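Local coordinates for protein putative trimethylamine methyltransferase (PDB 4YYC) that probably transfers methyl groups, and may act on trimethylamine or a related methylated amine, at residues 105-110 with 296-301; 159-164 with 198-203; 220-225 with 261-266; 357-362 with 376-381. All coordinates share one frame; numbering follows the deposited sequence. Where two conformers were deposited one is given.

Contact 1 of 4, residues 105-110 with 296-301; sequences LCRELL and EVLAGA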
loop_
_atom_site.group_PDB
_atom_site.type_symbol
_atom_site.label_atom_id
_atom_site.label_comp_id
_atom_site.label_asym_id
_atom_site.label_seq_id
_atom_site.Cartn_x
_atom_site.Cartn_y
_atom_site.Cartn_z
ATOM N N LEU A 105 -20.396 -19.304 24.367
ATOM C CA LEU A 105 -20.267 -18.699 25.688
ATOM C C LEU A 105 -19.489 -17.404 25.641
ATOM O O LEU A 105 -19.915 -16.383 26.184
ATOM C CB LEU A 105 -19.607 -19.671 26.699
ATOM C CG LEU A 105 -19.367 -19.138 28.120
ATOM C CD1 LEU A 105 -20.652 -18.633 28.733
ATOM C CD2 LEU A 105 -18.672 -20.163 29.013
ATOM N N CYS A 106 -18.330 -17.451 25.019
ATOM C CA CYS A 106 -17.482 -16.246 24.949
ATOM C C CYS A 106 -18.173 -15.109 24.226
ATOM O O CYS A 106 -18.194 -13.988 24.689
ATOM C CB CYS A 106 -16.134 -16.552 24.290
ATOM S SG CYS A 106 -15.082 -17.659 25.268
ATOM N N ARG A 107 -18.811 -15.425 23.112
ATOM C CA ARG A 107 -19.514 -14.407 22.367
ATOM C C ARG A 107 -20.658 -13.779 23.194
ATOM O O ARG A 107 -20.855 -12.565 23.178
ATOM C CB ARG A 107 -19.960 -15.017 21.022
ATOM C CG ARG A 107 -20.318 -14.064 19.960
ATOM C CD ARG A 107 -20.554 -14.798 18.637
ATOM N NE ARG A 107 -19.334 -15.294 17.960
ATOM C CZ ARG A 107 -18.587 -14.599 17.098
ATOM N NH1 ARG A 107 -18.889 -13.346 16.783
ATOM N NH2 ARG A 107 -17.537 -15.175 16.529
ATOM N N GLU A 108 -21.410 -14.598 23.933
ATOM C CA GLU A 108 -22.452 -14.086 24.825
ATOM C C GLU A 108 -21.902 -13.204 25.928
ATOM O O GLU A 108 -22.445 -12.143 26.207
ATOM C CB GLU A 108 -23.251 -15.250 25.441
ATOM C CG GLU A 108 -24.511 -14.848 26.222
ATOM C CD GLU A 108 -25.662 -14.312 25.350
ATOM O OE1 GLU A 108 -25.576 -14.346 24.084
ATOM O OE2 GLU A 108 -26.689 -13.853 25.929
ATOM N N LEU A 109 -20.805 -13.637 26.551
ATOM C CA LEU A 109 -20.169 -12.834 27.599
ATOM C C LEU A 109 -19.717 -11.496 27.068
ATOM O O LEU A 109 -19.726 -10.512 27.776
ATOM C CB LEU A 109 -18.998 -13.580 28.204
ATOM C CG LEU A 109 -19.350 -14.779 29.107
ATOM C CD1 LEU A 109 -18.134 -15.660 29.370
ATOM C CD2 LEU A 109 -20.012 -14.308 30.391
ATOM N N LEU A 110 -19.313 -11.460 25.801
ATOM C CA LEU A 110 -18.834 -10.216 25.195
ATOM C C LEU A 110 -19.932 -9.242 24.820
ATOM O O LEU A 110 -19.636 -8.108 24.448
ATOM C CB LEU A 110 -17.986 -10.536 23.970
ATOM C CG LEU A 110 -16.566 -10.923 24.411
ATOM C CD1 LEU A 110 -15.795 -11.583 23.276
ATOM C CD2 LEU A 110 -15.789 -9.732 24.946
ATOM N N GLU A 296 -8.444 -17.328 20.400
ATOM C CA GLU A 296 -7.650 -16.668 21.448
ATOM C C GLU A 296 -8.330 -15.366 21.885
ATOM O O GLU A 296 -8.451 -15.112 23.073
ATOM C CB GLU A 296 -6.227 -16.401 20.984
ATOM C CG GLU A 296 -5.441 -17.655 20.762
ATOM C CD GLU A 296 -4.019 -17.432 20.320
ATOM O OE1 GLU A 296 -3.518 -16.270 20.298
ATOM O OE2 GLU A 296 -3.346 -18.435 19.973
ATOM N N VAL A 297 -8.793 -14.563 20.925
ATOM C CA VAL A 297 -9.454 -13.318 21.282
ATOM C C VAL A 297 -10.768 -13.538 21.989
ATOM O O VAL A 297 -11.058 -12.864 22.981
ATOM C CB VAL A 297 -9.606 -12.364 20.052
ATOM C CG1 VAL A 297 -10.542 -11.204 20.413
ATOM C CG2 VAL A 297 -8.251 -11.911 19.545
ATOM N N LEU A 298 -11.572 -14.481 21.513
ATOM C CA LEU A 298 -12.821 -14.756 22.214
ATOM C C LEU A 298 -12.574 -15.067 23.700
ATOM O O LEU A 298 -13.272 -14.537 24.558
ATOM C CB LEU A 298 -13.589 -15.901 21.521
ATOM C CG LEU A 298 -14.339 -15.544 20.238
ATOM C CD1 LEU A 298 -14.757 -16.785 19.487
ATOM C CD2 LEU A 298 -15.566 -14.689 20.524
ATOM N N ALA A 299 -11.622 -15.933 23.990
ATOM C CA ALA A 299 -11.365 -16.340 25.373
ATOM C C ALA A 299 -10.809 -15.171 26.191
ATOM O O ALA A 299 -11.306 -14.890 27.284
ATOM C CB ALA A 299 -10.425 -17.511 25.377
ATOM N N GLY A 300 -9.785 -14.502 25.662
ATOM C CA GLY A 300 -9.140 -13.450 26.422
ATOM C C GLY A 300 -10.031 -12.236 26.622
ATOM O O GLY A 300 -10.041 -11.645 27.698
ATOM N N ALA A 301 -10.726 -11.824 25.558
ATOM C CA ALA A 301 -11.638 -10.693 25.679
ATOM C C ALA A 301 -12.805 -11.019 26.585
ATOM O O ALA A 301 -13.188 -10.194 27.442
ATOM C CB ALA A 301 -12.110 -10.218 24.321
#
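Cys106 places its CB 3.8 Å from CB of Leu298, and here the backbones come closest, with the CA atoms of these two residues 5.6 Å apart. Cys106 SG, turned anti to its own carbonyl carbon (chi1 -67°), passes alongside the Leu298 peptide and lies 3.9 Å from CA of Ala299. One turn further on, Leu110 sets both branches against a single methyl: CD2 is 3.8 Å from Ala301 CB and CD1 4.1 Å from the same atom. These buried van der Waals contacts join the short helix 105-109 to helix 286-307, which lies between the parallel neighbours 269-277 and 313-322 as the helix of a beta-alpha-beta crossover, consistent with the TIM barrel of this family. Because the two short axes cross at 50°, with a closest approach of 8.8 Å, the intimate packing stays confined to a few side chains. Towards solvent it slackens. The partly exposed Arg107 brings NH2 no nearer than 4.4 Å to Leu298 CD1, an oblique graze of its guanidinium. Leu350 of helix 334-350 touches Arg107, Leu110 and Leu298, while the exposed Glu108 forms a salt bridge with Lys111.

Contact 2 of 4, residues 159-164 with 198-203; sequences EDFRNF and YSHIRY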
loop_
_atom_site.group_PDB
_atom_site.type_symbol
_atom_site.label_atom_id
_atom_site.label_comp_id
_atom_site.label_asym_id
_atom_site.label_seq_id
_atom_site.Cartn_x
_atom_site.Cartn_y
_atom_site.Cartn_z
ATOM N N GLU A 159 16.395 8.799 28.141
ATOM C CA GLU A 159 16.505 9.964 27.273
ATOM C C GLU A 159 15.875 9.658 25.893
ATOM O O GLU A 159 15.100 10.471 25.354
ATOM C CB GLU A 159 17.951 10.421 27.127
ATOM C CG GLU A 159 18.040 11.672 26.306
ATOM C CD GLU A 159 19.427 12.284 26.303
ATOM O OE1 GLU A 159 20.305 11.932 27.153
ATOM O OE2 GLU A 159 19.645 13.097 25.392
ATOM N N ASP A 160 16.156 8.471 25.328
ATOM C CA ASP A 160 15.508 8.112 24.083
ATOM C C ASP A 160 14.000 7.990 24.237
ATOM O O ASP A 160 13.228 8.423 23.365
ATOM C CB ASP A 160 16.007 6.757 23.544
ATOM C CG ASP A 160 17.450 6.743 23.233
ATOM O OD1 ASP A 160 17.902 7.608 22.447
ATOM O OD2 ASP A 160 18.141 5.850 23.769
ATOM N N PHE A 161 13.572 7.367 25.333
ATOM C CA PHE A 161 12.121 7.239 25.603
ATOM C C PHE A 161 11.464 8.621 25.552
ATOM O O PHE A 161 10.480 8.872 24.860
ATOM C CB PHE A 161 11.930 6.604 26.980
ATOM C CG PHE A 161 10.531 6.143 27.264
ATOM C CD1 PHE A 161 9.518 7.030 27.669
ATOM C CD2 PHE A 161 10.189 4.815 27.085
ATOM C CE1 PHE A 161 8.229 6.574 27.884
ATOM C CE2 PHE A 161 8.909 4.372 27.303
ATOM C CZ PHE A 161 7.924 5.270 27.705
ATOM N N ARG A 162 12.064 9.553 26.272
ATOM C CA ARG A 162 11.544 10.915 26.278
ATOM C C ARG A 162 11.552 11.536 24.881
ATOM O O ARG A 162 10.571 12.182 24.490
ATOM C CB ARG A 162 12.313 11.781 27.254
ATOM C CG ARG A 162 11.976 11.419 28.679
ATOM C CD ARG A 162 12.919 12.100 29.620
ATOM N NE ARG A 162 12.554 11.858 30.994
ATOM C CZ ARG A 162 13.192 12.417 32.024
ATOM N NH1 ARG A 162 14.242 13.250 31.843
ATOM N NH2 ARG A 162 12.751 12.156 33.247
ATOM N N ASN A 163 12.625 11.329 24.130
ATOM C CA ASN A 163 12.670 11.857 22.772
ATOM C C ASN A 163 11.506 11.316 21.913
ATOM O O ASN A 163 10.927 12.068 21.125
ATOM C CB ASN A 163 13.996 11.588 22.101
ATOM C CG ASN A 163 15.108 12.456 22.624
ATOM O OD1 ASN A 163 14.857 13.514 23.211
ATOM N ND2 ASN A 163 16.344 12.039 22.403
ATOM N N PHE A 164 11.217 10.034 22.011
ATOM C CA PHE A 164 10.109 9.450 21.255
ATOM C C PHE A 164 8.773 9.990 21.713
ATOM O O PHE A 164 7.912 10.225 20.877
ATOM C CB PHE A 164 10.126 7.930 21.235
ATOM C CG PHE A 164 11.169 7.350 20.278
ATOM C CD1 PHE A 164 10.965 7.379 18.904
ATOM C CD2 PHE A 164 12.327 6.717 20.757
ATOM C CE1 PHE A 164 11.909 6.846 18.030
ATOM C CE2 PHE A 164 13.301 6.209 19.869
ATOM C CZ PHE A 164 13.087 6.312 18.514
ATOM N N TYR A 198 5.346 8.455 33.714
ATOM C CA TYR A 198 5.573 9.871 33.978
ATOM C C TYR A 198 5.937 10.619 32.703
ATOM O O TYR A 198 5.474 11.747 32.478
ATOM C CB TYR A 198 6.669 10.076 35.007
ATOM C CG TYR A 198 6.934 11.553 35.296
ATOM C CD1 TYR A 198 6.083 12.284 36.131
ATOM C CD2 TYR A 198 7.986 12.214 34.720
ATOM C CE1 TYR A 198 6.329 13.633 36.422
ATOM C CE2 TYR A 198 8.233 13.558 34.965
ATOM C CZ TYR A 198 7.398 14.275 35.811
ATOM O OH TYR A 198 7.682 15.611 36.022
ATOM N N SER A 199 6.767 9.995 31.871
ATOM C CA SER A 199 7.212 10.643 30.614
ATOM C C SER A 199 6.038 10.970 29.692
ATOM O O SER A 199 5.990 12.033 29.089
ATOM C CB SER A 199 8.245 9.763 29.890
ATOM O OG SER A 199 9.387 9.657 30.688
ATOM N N HIS A 200 5.066 10.060 29.590
ATOM C CA HIS A 200 3.855 10.304 28.804
ATOM C C HIS A 200 3.019 11.458 29.351
ATOM O O HIS A 200 2.278 12.079 28.610
ATOM C CB HIS A 200 3.002 9.040 28.700
ATOM C CG HIS A 200 3.619 7.965 27.841
ATOM N ND1 HIS A 200 3.758 8.104 26.478
ATOM C CD2 HIS A 200 4.132 6.750 28.144
ATOM C CE1 HIS A 200 4.325 7.024 25.983
ATOM N NE2 HIS A 200 4.556 6.182 26.970
ATOM N N ILE A 201 3.140 11.739 30.640
ATOM C CA ILE A 201 2.380 12.832 31.254
ATOM C C ILE A 201 3.116 14.142 31.139
ATOM O O ILE A 201 2.483 15.167 30.838
ATOM C CB ILE A 201 2.027 12.499 32.723
ATOM C CG1 ILE A 201 1.228 11.208 32.789
ATOM C CG2 ILE A 201 1.287 13.669 33.357
ATOM C CD1 ILE A 201 1.105 10.580 34.159
ATOM N N ARG A 202 4.422 14.107 31.406
ATOM C CA ARG A 202 5.243 15.336 31.464
ATOM C C ARG A 202 5.513 15.893 30.058
ATOM O O ARG A 202 5.502 17.111 29.863
ATOM C CB ARG A 202 6.554 15.039 32.215
ATOM C CG ARG A 202 7.558 16.187 32.383
ATOM C CD ARG A 202 7.002 17.411 33.113
ATOM N NE ARG A 202 6.161 18.130 32.191
ATOM C CZ ARG A 202 5.684 19.349 32.315
ATOM N NH1 ARG A 202 6.015 20.146 33.332
ATOM N NH2 ARG A 202 4.900 19.754 31.317
ATOM N N TYR A 203 5.754 15.013 29.083
ATOM C CA TYR A 203 6.226 15.433 27.769
ATOM C C TYR A 203 5.170 15.370 26.696
ATOM O O TYR A 203 5.422 15.764 25.544
ATOM C CB TYR A 203 7.458 14.643 27.371
ATOM C CG TYR A 203 8.608 14.859 28.333
ATOM C CD1 TYR A 203 9.316 16.045 28.323
ATOM C CD2 TYR A 203 8.946 13.904 29.281
ATOM C CE1 TYR A 203 10.364 16.250 29.216
ATOM C CE2 TYR A 203 9.977 14.092 30.195
ATOM C CZ TYR A 203 10.692 15.260 30.145
ATOM O OH TYR A 203 11.711 15.459 31.061
#
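A chi1 of -167°, which sets CG opposite the backbone N, carries the Phe161 ring across to Ser199 and His200, whereas Arg162 leaves its backbone with CG opposite the carbonyl carbon and then runs extended from CG to NE past Tyr203. The groups meet between helices 158-170 and 192-202, whose short axes cross at -40° and approach to 9.7 Å, a helix-helix packing with an aromatic pair on its buried side. Phe161 presents its edge to the face of His200 in an offset edge-to-face stack, the planes at 75° and the centroids 5.4 Å apart. The nearest atoms of this pair are Phe161 CZ and His200 NE2, at 3.6 Å. The imidazole is fixed from outside the pair, since ND1 is hydrogen-bonded to Ser177 OG and NE2 to Gly179 O. Ser199 CB fills in at the edge of the Phe161 ring, 3.7 Å from CD1, while its hydroxyl is bonded to the backbone oxygen of Asp195 one turn earlier. Arg162 and Tyr203, both partly exposed, form the outer side. Their side chains cross obliquely, the methylenes of Arg162 passing Tyr203 CE2, with CD at 3.6 Å. Beyond them the phenol oxygen OH of Tyr203 sits over one face of the Arg162 guanidinium, offset towards its rim and 3.4 Å from NH1, at an angle too poor for a hydrogen bond.

Contact 3 of 4, residues 220-225 with 261-266; sequences DTVAMA and KVYARH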
loop_
_atom_site.group_PDB
_atom_site.type_symbol
_atom_site.label_atom_id
_atom_site.label_comp_id
_atom_site.label_asym_id
_atom_site.label_seq_id
_atom_site.Cartn_x
_atom_site.Cartn_y
_atom_site.Cartn_z
ATOM N N ASP A 220 0.326 0.554 39.894
ATOM C CA ASP A 220 0.999 1.859 39.925
ATOM C C ASP A 220 0.508 2.795 38.806
ATOM O O ASP A 220 0.345 4.000 39.029
ATOM C CB ASP A 220 2.514 1.729 39.809
ATOM C CG ASP A 220 3.179 1.147 41.055
ATOM O OD1 ASP A 220 2.604 1.118 42.171
ATOM O OD2 ASP A 220 4.363 0.724 40.953
ATOM N N THR A 221 0.278 2.253 37.605
ATOM C CA THR A 221 -0.224 3.055 36.511
ATOM C C THR A 221 -1.579 3.645 36.861
ATOM O O THR A 221 -1.820 4.825 36.651
ATOM C CB THR A 221 -0.341 2.224 35.221
ATOM O OG1 THR A 221 0.954 1.692 34.849
ATOM C CG2 THR A 221 -0.905 3.033 34.055
ATOM N N VAL A 222 -2.458 2.818 37.412
ATOM C CA VAL A 222 -3.788 3.287 37.827
ATOM C C VAL A 222 -3.641 4.372 38.888
ATOM O O VAL A 222 -4.344 5.373 38.850
ATOM C CB VAL A 222 -4.693 2.107 38.277
ATOM C CG1 VAL A 222 -5.997 2.614 38.892
ATOM C CG2 VAL A 222 -4.982 1.190 37.106
ATOM N N ALA A 223 -2.760 4.194 39.845
ATOM C CA ALA A 223 -2.579 5.183 40.897
ATOM C C ALA A 223 -2.094 6.530 40.335
ATOM O O ALA A 223 -2.578 7.594 40.756
ATOM C CB ALA A 223 -1.621 4.643 41.979
HETATM N N MSE A 224 -1.163 6.480 39.388
HETATM C CA MSE A 224 -0.687 7.674 38.732
HETATM C C MSE A 224 -1.798 8.322 37.959
HETATM O O MSE A 224 -1.915 9.522 37.972
HETATM C CB MSE A 224 0.487 7.316 37.847
HETATM C CG MSE A 224 1.682 7.075 38.756
HETATM SE SE MSE A 224 3.283 6.519 37.768
HETATM C CE MSE A 224 3.672 8.300 37.129
ATOM N N ALA A 225 -2.584 7.535 37.226
ATOM C CA ALA A 225 -3.696 8.060 36.460
ATOM C C ALA A 225 -4.687 8.769 37.363
ATOM O O ALA A 225 -5.248 9.832 36.976
ATOM C CB ALA A 225 -4.403 6.946 35.703
ATOM N N LYS A 261 -6.478 -8.281 34.797
ATOM C CA LYS A 261 -7.370 -8.195 35.963
ATOM C C LYS A 261 -7.338 -6.781 36.606
ATOM O O LYS A 261 -8.406 -6.220 36.963
ATOM C CB LYS A 261 -7.054 -9.285 36.999
ATOM C CG LYS A 261 -7.364 -10.668 36.478
ATOM C CD LYS A 261 -7.204 -11.809 37.465
ATOM C CE LYS A 261 -5.816 -11.996 37.975
ATOM N NZ LYS A 261 -5.792 -13.171 38.908
ATOM N N VAL A 262 -6.151 -6.190 36.714
ATOM C CA VAL A 262 -6.077 -4.851 37.283
ATOM C C VAL A 262 -6.819 -3.842 36.425
ATOM O O VAL A 262 -7.663 -3.106 36.896
ATOM C CB VAL A 262 -4.610 -4.393 37.460
ATOM C CG1 VAL A 262 -4.511 -2.918 37.862
ATOM C CG2 VAL A 262 -3.857 -5.314 38.417
ATOM N N TYR A 263 -6.467 -3.783 35.143
ATOM C CA TYR A 263 -7.073 -2.800 34.285
ATOM C C TYR A 263 -8.573 -2.965 34.112
ATOM O O TYR A 263 -9.315 -1.965 34.215
ATOM C CB TYR A 263 -6.349 -2.773 32.943
ATOM C CG TYR A 263 -4.950 -2.168 33.081
ATOM C CD1 TYR A 263 -4.796 -0.903 33.616
ATOM C CD2 TYR A 263 -3.802 -2.853 32.695
ATOM C CE1 TYR A 263 -3.551 -0.309 33.726
ATOM C CE2 TYR A 263 -2.555 -2.255 32.834
ATOM C CZ TYR A 263 -2.454 -0.995 33.336
ATOM O OH TYR A 263 -1.209 -0.429 33.449
ATOM N N ALA A 264 -9.042 -4.208 33.943
ATOM C CA ALA A 264 -10.488 -4.426 33.835
ATOM C C ALA A 264 -11.230 -4.026 35.107
ATOM O O ALA A 264 -12.340 -3.546 35.014
ATOM C CB ALA A 264 -10.795 -5.855 33.427
ATOM N N ARG A 265 -10.636 -4.169 36.287
ATOM C CA ARG A 265 -11.308 -3.720 37.490
ATOM C C ARG A 265 -11.402 -2.220 37.636
ATOM O O ARG A 265 -12.258 -1.737 38.383
ATOM C CB ARG A 265 -10.618 -4.295 38.712
ATOM C CG ARG A 265 -10.941 -5.748 38.952
ATOM C CD ARG A 265 -10.669 -6.113 40.395
ATOM N NE ARG A 265 -11.071 -7.486 40.657
ATOM C CZ ARG A 265 -10.264 -8.548 40.621
ATOM N NH1 ARG A 265 -8.981 -8.448 40.326
ATOM N NH2 ARG A 265 -10.786 -9.747 40.907
ATOM N N HIS A 266 -10.543 -1.478 36.927
ATOM C CA HIS A 266 -10.552 -0.024 36.970
ATOM C C HIS A 266 -11.029 0.650 35.673
ATOM O O HIS A 266 -10.738 1.804 35.468
ATOM C CB HIS A 266 -9.137 0.440 37.327
ATOM C CG HIS A 266 -8.713 -0.005 38.681
ATOM N ND1 HIS A 266 -9.233 0.539 39.824
ATOM C CD2 HIS A 266 -7.857 -0.977 39.068
ATOM C CE1 HIS A 266 -8.732 -0.089 40.876
ATOM N NE2 HIS A 266 -7.860 -0.987 40.448
#
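Neighbouring outer helices of an alpha/beta barrel meet here: helix 215-229 follows strand 208-209, helix 254-265 follows strand 240-245, and those two strands pair in parallel, as expected for the TIM barrel of this family. The helices run in similar directions, their short axes 29° apart and 10.7 Å at closest approach, a spacing wide enough that side chains, not backbones, make the contact. Val222 fills the gap with its two methyls doing different work. With CG1 set opposite the backbone N (chi1 172°), that methyl stands over one face of the His266 imidazole, 3.9 Å from the ring centroid and 16° off its normal, a CH-pi contact. CG2 turns instead to Tyr263 CE1, at 4.0 Å, and more loosely to Val262 CG1. Were Val222 replaced by an alanine, both methyls would go, which would probably open a gap between the helices and leave the imidazole face of His266 without the methyl that covers it, and Tyr263 CE1 without its apolar neighbour. His266, just beyond the end of its helix, has Arg265 CB near the opposite face, while ND1 is hydrogen-bonded to Glu235 OE2, whose negative charge would probably make the imidazole easier to protonate. On the buried side Tyr263 reaches across to Thr221, the two side chains meeting at about a right angle. Both polar ends are tied to Ser211: Tyr263 OH is hydrogen-bonded to its O, and Thr221 OG1 to its N and to Arg217 O. Tyr263 OH lies 3.3 Å from Thr221 CB, and Thr221 CG2 is at the edge of the Tyr263 ring.

Contact 4 of 4, residues 357-362 with 376-381; sequences GGSLCG and NTLNMT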
loop_
_atom_site.group_PDB
_atom_site.type_symbol
_atom_site.label_atom_id
_atom_site.label_comp_id
_atom_site.label_asym_id
_atom_site.label_seq_id
_atom_site.Cartn_x
_atom_site.Cartn_y
_atom_site.Cartn_z
ATOM N N GLY A 357 -1.714 -4.334 12.492
ATOM C CA GLY A 357 -0.941 -3.568 11.516
ATOM C C GLY A 357 0.041 -2.588 12.057
ATOM O O GLY A 357 0.663 -2.805 13.116
ATOM N N GLY A 358 0.144 -1.476 11.367
ATOM C CA GLY A 358 1.189 -0.499 11.641
ATOM C C GLY A 358 2.221 -0.455 10.532
ATOM O O GLY A 358 1.990 -0.937 9.435
ATOM N N SER A 359 3.297 0.277 10.768
ATOM C CA SER A 359 4.402 0.440 9.803
ATOM C C SER A 359 5.486 -0.589 10.132
ATOM O O SER A 359 6.554 -0.269 10.710
ATOM C CB SER A 359 4.911 1.887 9.831
ATOM O OG SER A 359 3.880 2.795 9.407
ATOM N N LEU A 360 5.187 -1.853 9.847
ATOM C CA LEU A 360 6.043 -2.971 10.280
ATOM C C LEU A 360 7.001 -3.429 9.216
ATOM O O LEU A 360 6.637 -3.433 8.026
ATOM C CB LEU A 360 5.119 -4.182 10.631
ATOM C CG LEU A 360 4.057 -3.956 11.720
ATOM C CD1 LEU A 360 3.247 -5.212 11.954
ATOM C CD2 LEU A 360 4.669 -3.410 13.003
ATOM N N CYS A 361 8.179 -3.866 9.612
ATOM C CA CYS A 361 9.197 -4.355 8.707
ATOM C C CYS A 361 10.280 -5.149 9.414
ATOM O O CYS A 361 10.414 -5.119 10.667
ATOM C CB CYS A 361 9.833 -3.189 7.958
ATOM S SG CYS A 361 10.770 -2.044 9.034
ATOM N N GLY A 362 11.068 -5.852 8.620
ATOM C CA GLY A 362 12.164 -6.663 9.102
ATOM C C GLY A 362 13.529 -6.139 8.708
ATOM O O GLY A 362 14.554 -6.694 9.115
ATOM N N ASN A 376 3.117 -1.636 2.775
ATOM C CA ASN A 376 2.187 -2.711 2.520
ATOM C C ASN A 376 1.349 -2.921 3.780
ATOM O O ASN A 376 0.125 -3.076 3.702
ATOM C CB ASN A 376 2.887 -3.977 2.095
ATOM C CG ASN A 376 3.506 -3.863 0.712
ATOM O OD1 ASN A 376 3.232 -2.936 -0.080
ATOM N ND2 ASN A 376 4.360 -4.850 0.411
ATOM N N THR A 377 2.000 -2.881 4.925
ATOM C CA THR A 377 1.273 -3.133 6.170
ATOM C C THR A 377 0.357 -1.952 6.488
ATOM O O THR A 377 -0.795 -2.130 6.878
ATOM C CB THR A 377 2.243 -3.384 7.345
ATOM O OG1 THR A 377 3.240 -4.378 6.993
ATOM C CG2 THR A 377 1.521 -3.881 8.559
ATOM N N LEU A 378 0.866 -0.722 6.314
ATOM C CA LEU A 378 0.095 0.466 6.672
ATOM C C LEU A 378 -1.116 0.710 5.768
ATOM O O LEU A 378 -2.205 1.099 6.227
ATOM C CB LEU A 378 1.005 1.698 6.709
ATOM C CG LEU A 378 0.337 2.996 7.169
ATOM C CD1 LEU A 378 -0.023 2.846 8.642
ATOM C CD2 LEU A 378 1.340 4.132 6.953
ATOM N N ASN A 379 -0.966 0.462 4.478
ATOM C CA ASN A 379 -2.113 0.611 3.583
ATOM C C ASN A 379 -3.229 -0.387 3.948
ATOM O O ASN A 379 -4.383 -0.019 3.974
ATOM C CB ASN A 379 -1.679 0.539 2.099
ATOM C CG ASN A 379 -1.007 1.833 1.622
ATOM O OD1 ASN A 379 -1.589 2.938 1.666
ATOM N ND2 ASN A 379 0.213 1.700 1.127
HETATM N N MSE A 380 -2.880 -1.615 4.263
HETATM C CA MSE A 380 -3.869 -2.603 4.748
HETATM C C MSE A 380 -4.485 -2.101 6.025
HETATM O O MSE A 380 -5.690 -2.179 6.235
HETATM C CB MSE A 380 -3.221 -3.976 4.906
HETATM C CG MSE A 380 -4.056 -5.021 5.611
HETATM SE SE MSE A 380 -4.139 -4.833 7.543
HETATM C CE MSE A 380 -2.279 -5.301 7.911
ATOM N N THR A 381 -3.669 -1.490 6.887
ATOM C CA THR A 381 -4.156 -1.098 8.215
ATOM C C THR A 381 -5.295 -0.104 8.060
ATOM O O THR A 381 -6.347 -0.207 8.695
ATOM C CB THR A 381 -3.006 -0.479 9.036
ATOM O OG1 THR A 381 -1.964 -1.451 9.210
ATOM C CG2 THR A 381 -3.457 -0.005 10.379
#
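Thr377 overlaps the glycine backbone opposite with its methyl, CG2 lying 3.1 Å from Gly358 O and 3.9 Å from Gly357 CA. That methyl also meets Leu360 CD1 at 4.0 Å, the two side chains crossing at about a right angle. Thr381 supplies the polar link: its OG1 accepts a nearly straight hydrogen bond from Gly358 N (3.0 Å, 165° at the hydrogen) and gives its own proton to Thr377 O, 2.7 Å away and approached from above the carbonyl plane. A valine at Thr381 would probably leave Gly358 N without its acceptor and loosen the loop from the helix. Glycine suits position 357, where phi is positive and a CB would collide with Thr381 OG1. Ser359, hydrogen-bonded through OG to Ala392 O, packs that hydroxyl against Leu378 CD2. Thr377 OG1 is bonded to Glu373 O. The loop leaves strand 354-355 and runs antiparallel to helix 368-383, into which the chain then turns back, with the side chain of Leu360 about 7 Å from the unidentified ligand. Helix 404-420 touches Ser359 and Leu378, helix 334-350 packs on Met380, and Asn376 and Asn379 on helix 368-383 bond to Asn379 and Asn376 of the second subunit.

How the contacts relate
Contact 1 closes a long loop of chain within which contacts 2 and 3 are nested in series; contact 4 follows it. The centres of contacts 2 and 3 lie about 20 Å apart, and the two touch where Met224 CE packs 3.8 Å from Tyr198 N. The centre of contact 1 lies about 35 Å from that of contact 2 and about 22 Å from that of contact 3. Contacts 1 and 3, both touched by helix 286-307, lie among the helices outside parallel strands 208-209, 240-245, 269-277 and 313-322, consistent with a TIM barrel. Contact 4, its centre about 11 Å from the chain's centre, lies nearest the bound ligand and reaches the second subunit.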